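Local coordinates for protein citrate synthase (Metallosphaera sedula, PDB 6ABX) that probably catalyses the condensation of acetyl-CoA with oxaloacetate to citrate and CoA, the entry reaction of the tricarboxylic acid cycle, at residues Pro91-Ile94 / Leu95-Thr98; Tyr237-Asn240 / Lys241-Gly245; Tyr19-Gly22 / Glu23-Arg26. All coordinates share one frame; numbering follows the deposited sequence.

Contact 1 of 3, residues Pro91-Ile94 / Leu95-Thr98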
loop_
_atom_site.group_PDB
_atom_site.type_symbol
_atom_site.label_atom_id
_atom_site.label_comp_id
_atom_site.label_asym_id
_atom_site.label_seq_id
_atom_site.Cartn_x
_atom_site.Cartn_y
_atom_site.Cartn_z
ATOM N N PRO A 91 -1.253 1.153 -16.698
ATOM C CA PRO A 91 -2.639 1.183 -16.259
ATOM C C PRO A 91 -2.800 0.924 -14.761
ATOM O O PRO A 91 -3.727 1.430 -14.159
ATOM C CB PRO A 91 -3.323 0.073 -17.049
ATOM C CG PRO A 91 -2.344 -0.397 -18.080
ATOM C CD PRO A 91 -1.008 0.243 -17.809
ATOM N N MET A 92 -1.894 0.138 -14.191
ATOM C CA MET A 92 -1.915 -0.071 -12.720
ATOM C C MET A 92 -1.533 1.216 -11.976
ATOM O O MET A 92 -2.114 1.525 -10.940
ATOM C CB MET A 92 -1.015 -1.264 -12.349
ATOM C CG MET A 92 -1.673 -2.607 -12.626
ATOM S SD MET A 92 -3.214 -2.961 -11.698
ATOM C CE MET A 92 -2.493 -3.652 -10.213
ATOM N N ASP A 93 -0.651 2.044 -12.542
ATOM C CA ASP A 93 -0.356 3.348 -11.987
ATOM C C ASP A 93 -1.584 4.245 -12.058
ATOM O O ASP A 93 -1.836 5.001 -11.149
ATOM C CB ASP A 93 0.814 4.054 -12.685
ATOM C CG ASP A 93 2.154 3.329 -12.497
ATOM O OD1 ASP A 93 2.198 2.354 -11.716
ATOM O OD2 ASP A 93 3.163 3.723 -13.174
ATOM N N ILE A 94 -2.345 4.169 -13.164
ATOM C CA ILE A 94 -3.527 4.965 -13.293
ATOM C C ILE A 94 -4.542 4.524 -12.234
ATOM O O ILE A 94 -5.114 5.317 -11.570
ATOM C CB ILE A 94 -4.108 4.868 -14.712
ATOM C CG1 ILE A 94 -3.142 5.460 -15.739
ATOM C CG2 ILE A 94 -5.458 5.566 -14.766
ATOM C CD1 ILE A 94 -3.569 5.219 -17.184
ATOM N N LEU A 95 -4.727 3.210 -12.092
ATOM C CA LEU A 95 -5.704 2.714 -11.139
ATOM C C LEU A 95 -5.272 3.051 -9.700
ATOM O O LEU A 95 -6.117 3.475 -8.904
ATOM C CB LEU A 95 -5.833 1.198 -11.296
ATOM C CG LEU A 95 -6.956 0.595 -10.446
ATOM C CD1 LEU A 95 -8.299 1.098 -10.925
ATOM C CD2 LEU A 95 -6.904 -0.936 -10.432
ATOM N N ARG A 96 -3.959 2.915 -9.401
ATOM C CA ARG A 96 -3.414 3.279 -8.061
ATOM C C ARG A 96 -3.807 4.736 -7.776
ATOM O O ARG A 96 -4.325 5.098 -6.688
ATOM C CB ARG A 96 -1.907 3.051 -8.025
ATOM C CG ARG A 96 -1.218 3.259 -6.680
ATOM C CD ARG A 96 0.287 3.195 -6.906
ATOM N NE ARG A 96 0.824 4.254 -7.751
ATOM C CZ ARG A 96 1.768 4.149 -8.653
ATOM N NH1 ARG A 96 2.438 3.014 -8.790
ATOM N NH2 ARG A 96 2.116 5.206 -9.379
ATOM N N THR A 97 -3.540 5.615 -8.746
ATOM C CA THR A 97 -3.740 7.055 -8.565
ATOM C C THR A 97 -5.228 7.418 -8.440
ATOM O O THR A 97 -5.632 8.200 -7.536
ATOM C CB THR A 97 -3.093 7.870 -9.681
ATOM O OG1 THR A 97 -1.737 7.446 -9.831
ATOM C CG2 THR A 97 -3.217 9.345 -9.355
ATOM N N THR A 98 -6.098 6.784 -9.248
ATOM C CA THR A 98 -7.530 7.118 -9.212
ATOM C C THR A 98 -8.229 6.578 -7.961
ATOM O O THR A 98 -9.089 7.255 -7.445
ATOM C CB THR A 98 -8.255 6.722 -10.512
ATOM O OG1 THR A 98 -8.065 5.327 -10.720
ATOM C CG2 THR A 98 -7.709 7.456 -11.715
#
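Pro91 opens the first two turns of helix 91-105 by accepting Leu95 N on its carbonyl oxygen, Pro91 O, at 2.9 Å. Next along, Met92 O takes Arg96 N at 2.8 Å, while the thioether lies loosely beside Leu95, Met92 SD 4.4 Å from Leu95 CD2. That apolar pair looks onto Ile206 of helix 198-209.

Asp93 carries the polar side. The Asp93 and Arg96 side chains run alongside in the same direction, carboxylate and guanidinium planes 32° apart, and Asp93 OD1 makes a salt bridge to Arg96 NH1 at 3.0 Å. Arg96 gets there by leaving with CG anti to the backbone N (chi1 -175°) and folding back at chi3 (64°), which lays one guanidinium face over Asp93 CA and CB. Lys210 is a second cation on OD1, and Ser100 of the second subunit takes both Arg96 NE and Thr97 OG1: a buried i to i+3 ion pair at the dimer interface of the mostly alpha-helical citrate synthase fold. Asp93 O is gripped twice, by Thr97 N at 3.0 Å and by Thr97 OG1 at 2.8 Å, from opposite faces of its carbonyl plane.

Ile94 O receives Thr98 N at 2.9 Å, and Ile94 CG2 lies 4.2 Å from Thr98 CG2, on the side where Ile130 and Ile126 of helix 112-134 pack.

Contact 2 of 3, residues Tyr237-Asn240 / Lys241-Gly245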
loop_
_atom_site.group_PDB
_atom_site.type_symbol
_atom_site.label_atom_id
_atom_site.label_comp_id
_atom_site.label_asym_id
_atom_site.label_seq_id
_atom_site.Cartn_x
_atom_site.Cartn_y
_atom_site.Cartn_z
ATOM N N TYR A 237 8.363 -24.132 -30.301
ATOM C CA TYR A 237 8.512 -22.957 -29.434
ATOM C C TYR A 237 8.828 -23.393 -27.993
ATOM O O TYR A 237 9.665 -22.770 -27.310
ATOM C CB TYR A 237 7.243 -22.111 -29.501
ATOM C CG TYR A 237 7.260 -20.869 -28.639
ATOM C CD1 TYR A 237 6.916 -20.976 -27.310
ATOM C CD2 TYR A 237 7.572 -19.617 -29.153
ATOM C CE1 TYR A 237 6.843 -19.856 -26.494
ATOM C CE2 TYR A 237 7.509 -18.486 -28.355
ATOM C CZ TYR A 237 7.186 -18.619 -27.010
ATOM O OH TYR A 237 7.105 -17.535 -26.181
ATOM N N VAL A 238 8.111 -24.429 -27.532
ATOM C CA VAL A 238 8.247 -24.907 -26.187
ATOM C C VAL A 238 9.668 -25.478 -26.061
ATOM O O VAL A 238 10.346 -25.308 -25.028
ATOM C CB VAL A 238 7.137 -25.912 -25.833
ATOM C CG1 VAL A 238 7.471 -26.700 -24.573
ATOM C CG2 VAL A 238 5.799 -25.217 -25.692
ATOM N N MET A 239 10.151 -26.126 -27.139
ATOM C CA MET A 239 11.495 -26.712 -27.126
ATOM C C MET A 239 12.547 -25.611 -26.940
ATOM O O MET A 239 13.448 -25.733 -26.103
ATOM C CB MET A 239 11.788 -27.462 -28.428
ATOM C CG MET A 239 13.143 -28.100 -28.463
ATOM S SD MET A 239 13.381 -28.894 -30.069
ATOM C CE MET A 239 13.190 -27.497 -31.170
ATOM N N ASN A 240 12.389 -24.507 -27.672
ATOM C CA ASN A 240 13.318 -23.368 -27.556
ATOM C C ASN A 240 13.344 -22.821 -26.113
ATOM O O ASN A 240 14.422 -22.462 -25.560
ATOM C CB ASN A 240 13.019 -22.367 -28.665
ATOM C CG ASN A 240 13.443 -22.887 -30.028
ATOM O OD1 ASN A 240 14.300 -23.774 -30.128
ATOM N ND2 ASN A 240 12.863 -22.348 -31.088
ATOM N N LYS A 241 12.170 -22.739 -25.472
ATOM C CA LYS A 241 12.072 -22.298 -24.088
ATOM C C LYS A 241 12.677 -23.306 -23.100
ATOM O O LYS A 241 13.567 -22.957 -22.337
ATOM C CB LYS A 241 10.617 -21.990 -23.725
ATOM C CG LYS A 241 10.047 -20.795 -24.466
ATOM C CD LYS A 241 10.646 -19.435 -24.103
ATOM C CE LYS A 241 10.044 -18.327 -24.936
ATOM N NZ LYS A 241 10.664 -17.013 -24.627
ATOM N N LEU A 242 12.152 -24.535 -23.040
ATOM C CA LEU A 242 12.595 -25.471 -22.028
ATOM C C LEU A 242 14.099 -25.752 -22.195
ATOM O O LEU A 242 14.812 -25.871 -21.189
ATOM C CB LEU A 242 11.773 -26.756 -22.065
ATOM C CG LEU A 242 10.292 -26.602 -21.700
ATOM C CD1 LEU A 242 9.609 -27.951 -21.649
ATOM C CD2 LEU A 242 10.100 -25.874 -20.367
ATOM N N SER A 243 14.587 -25.803 -23.444
ATOM C CA SER A 243 15.992 -26.195 -23.678
ATOM C C SER A 243 16.892 -25.164 -23.000
ATOM O O SER A 243 17.972 -25.499 -22.533
ATOM C CB SER A 243 16.308 -26.265 -25.160
ATOM O OG SER A 243 15.544 -27.247 -25.821
ATOM N N SER A 244 16.431 -23.900 -23.030
ATOM C CA SER A 244 17.241 -22.751 -22.591
ATOM C C SER A 244 16.937 -22.388 -21.139
ATOM O O SER A 244 17.412 -21.356 -20.651
ATOM C CB SER A 244 17.054 -21.562 -23.473
ATOM O OG SER A 244 15.729 -21.034 -23.404
ATOM N N GLY A 245 16.173 -23.227 -20.452
ATOM C CA GLY A 245 15.914 -23.063 -19.063
ATOM C C GLY A 245 14.944 -21.923 -18.775
ATOM O O GLY A 245 14.875 -21.483 -17.614
#
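Tyr237 and Lys241 meet one turn apart on helix 234-243, and their contact is one of hydrocarbon against a phenol. The ring, with CG anti to the backbone N (chi1 179°), projects outward from the helix, leaning toward the Lys241 end, and the lysine chain, bent at chi2 (-68°), crosses it at a slant: Lys241 CE comes to 3.3 Å from Tyr237 OH and 3.5 Å from Tyr237 CZ. Their polar ends go to other partners, the phenol OH to Glu227 and the lysine NZ to Gln246. Replacing Tyr237 by an alanine removes the ring, and the Lys241 methylenes would probably lose their packing surface and Glu227 its hydroxyl partner.

The second apolar pair is Val238 and Leu242, side by side and pointing the same way, with Val238 CG1 3.8 Å from Leu242 CD1. Both rest on Leu248, a residue seen to bind acetyl-CoA, and on helix 277-297.

Backbone bonds carry the helix to its end. Leu242 N reaches Val238 O at 2.8 Å. Met239 O is taken by two donors of one residue, Ser243 N at 2.9 Å and Ser243 OG at 2.6 Å, from opposite faces of its plane, the hydroxyl sitting well above it. Gly245, with positive phi, is the C-prime residue of a Schellman motif: Gly245 N bonds Leu242 O, and Gln246 N bonds Lys241 O.

Near the helix end, then, Met239 O is satisfied by both donors of Ser243, and Lys241 O and Leu242 O by the returning chain, all beside an acetyl-CoA-binding residue.

Contact 3 of 3, residues Tyr19-Gly22 / Glu23-Arg26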
loop_
_atom_site.group_PDB
_atom_site.type_symbol
_atom_site.label_atom_id
_atom_site.label_comp_id
_atom_site.label_asym_id
_atom_site.label_seq_id
_atom_site.Cartn_x
_atom_site.Cartn_y
_atom_site.Cartn_z
ATOM N N TYR A 19 -10.981 -20.839 1.717
ATOM C CA TYR A 19 -10.101 -21.985 1.974
ATOM C C TYR A 19 -9.550 -22.497 0.655
ATOM O O TYR A 19 -10.336 -22.818 -0.248
ATOM C CB TYR A 19 -10.857 -23.127 2.654
ATOM C CG TYR A 19 -10.027 -24.355 2.830
ATOM C CD1 TYR A 19 -8.904 -24.314 3.637
ATOM C CD2 TYR A 19 -10.309 -25.519 2.141
ATOM C CE1 TYR A 19 -8.077 -25.408 3.757
ATOM C CE2 TYR A 19 -9.488 -26.634 2.263
ATOM C CZ TYR A 19 -8.400 -26.580 3.112
ATOM O OH TYR A 19 -7.547 -27.633 3.223
ATOM N N ILE A 20 -8.219 -22.677 0.592
ATOM C CA ILE A 20 -7.534 -23.292 -0.518
ATOM C C ILE A 20 -7.074 -24.684 -0.111
ATOM O O ILE A 20 -6.378 -24.790 0.913
ATOM C CB ILE A 20 -6.316 -22.447 -0.942
ATOM C CG1 ILE A 20 -6.721 -21.020 -1.325
ATOM C CG2 ILE A 20 -5.554 -23.158 -2.043
ATOM C CD1 ILE A 20 -5.586 -20.032 -1.323
ATOM N N ASP A 21 -7.480 -25.687 -0.885
ATOM C CA ASP A 21 -6.968 -27.049 -0.770
ATOM C C ASP A 21 -5.930 -27.263 -1.872
ATOM O O ASP A 21 -6.304 -27.566 -2.993
ATOM C CB ASP A 21 -8.100 -28.070 -0.820
ATOM C CG ASP A 21 -7.662 -29.451 -0.367
ATOM O OD1 ASP A 21 -6.459 -29.797 -0.594
ATOM O OD2 ASP A 21 -8.535 -30.183 0.175
ATOM N N GLY A 22 -4.662 -26.987 -1.539
ATOM C CA GLY A 22 -3.568 -27.023 -2.496
ATOM C C GLY A 22 -3.343 -28.428 -3.038
ATOM O O GLY A 22 -3.089 -28.653 -4.234
ATOM N N GLU A 23 -3.521 -29.408 -2.159
ATOM C CA GLU A 23 -3.291 -30.807 -2.501
ATOM C C GLU A 23 -4.270 -31.297 -3.561
ATOM O O GLU A 23 -3.887 -31.972 -4.510
ATOM C CB GLU A 23 -3.450 -31.676 -1.250
ATOM C CG GLU A 23 -2.231 -31.695 -0.369
ATOM C CD GLU A 23 -1.154 -32.615 -0.902
ATOM O OE1 GLU A 23 0.002 -32.171 -0.986
ATOM O OE2 GLU A 23 -1.488 -33.765 -1.255
ATOM N N LEU A 24 -5.552 -30.988 -3.378
ATOM C CA LEU A 24 -6.581 -31.591 -4.151
ATOM C C LEU A 24 -7.102 -30.633 -5.231
ATOM O O LEU A 24 -7.972 -31.017 -5.984
ATOM C CB LEU A 24 -7.744 -31.974 -3.234
ATOM C CG LEU A 24 -7.488 -33.115 -2.252
ATOM C CD1 LEU A 24 -8.721 -33.364 -1.397
ATOM C CD2 LEU A 24 -7.092 -34.384 -2.994
ATOM N N GLY A 25 -6.632 -29.381 -5.245
ATOM C CA GLY A 25 -7.077 -28.450 -6.288
ATOM C C GLY A 25 -8.496 -27.956 -6.065
ATOM O O GLY A 25 -9.288 -27.898 -7.018
ATOM N N ARG A 26 -8.822 -27.674 -4.802
ATOM C CA ARG A 26 -10.164 -27.141 -4.448
ATOM C C ARG A 26 -10.041 -25.741 -3.802
ATOM O O ARG A 26 -9.038 -25.356 -3.229
ATOM C CB ARG A 26 -10.878 -28.205 -3.609
ATOM C CG ARG A 26 -11.101 -29.490 -4.396
ATOM C CD ARG A 26 -11.592 -30.530 -3.452
ATOM N NE ARG A 26 -11.961 -31.807 -4.026
ATOM C CZ ARG A 26 -12.447 -32.818 -3.291
ATOM N NH1 ARG A 26 -12.587 -32.693 -1.967
ATOM N NH2 ARG A 26 -12.777 -33.947 -3.893
#
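The flat carboxylate of Asp21 is met from above its plane by the main chain of Leu24, Leu24 N bonding Asp21 OD1 at 3.2 Å. With CG anti to the backbone N (chi1 -166°), the group leans over the turn and crosses the leucine obliquely, Asp21 OD2 reaching 3.6 Å from Leu24 CD1. That same methyl lies over one face of the Arg26 guanidinium, near its rim. The Tyr19 ring has Asp21 N 3.9 Å above one face, also offset toward the rim, and meets the ring of Tyr356 of the second subunit, planes at about 45°.

Behind these side chains is a beta hairpin joining strands 18-21 and 26-29, on which Ile20 touches His179, an oxaloacetate-binding residue, near the bound citrate. Asp21 and Arg26 form an antiparallel hydrogen-bonded pair: Asp21 N to Arg26 O is 2.8 Å, and Arg26 N reaches Asp21 O at 3.1 Å. Gly25 and Arg26 both face Asp21, a G1 beta bulge, with Gly25 at the positive-phi position; Gly25 N adds a weak bond to Asp21 O.

Asp21 ties the turn with its main chain and its carboxylate together, and the nearby Leu24 N-H probably helps to steady that negative charge.

How the contacts relate
Contact 1 is core; contacts 2 and 3 lie at the surface. All three are local, and none touches another: the nearest atoms of any two are about 19 to 21 Å apart. Contacts 1 and 2 are each built on a single helix, at the start of 91-105 and the end of 234-243, whereas contact 3 turns between two strands. Buried at the subunit interface, 91-98 uses an ion pair with further partners for its charges; more exposed 237-245 relies on lysine methylenes and serine hydroxyls; and 19-26 engages the Asp21 carboxylate with a main-chain N-H. Contacts 1 and 3, on opposite sides of the chain's centre, both reach the second subunit, unlike contact 2.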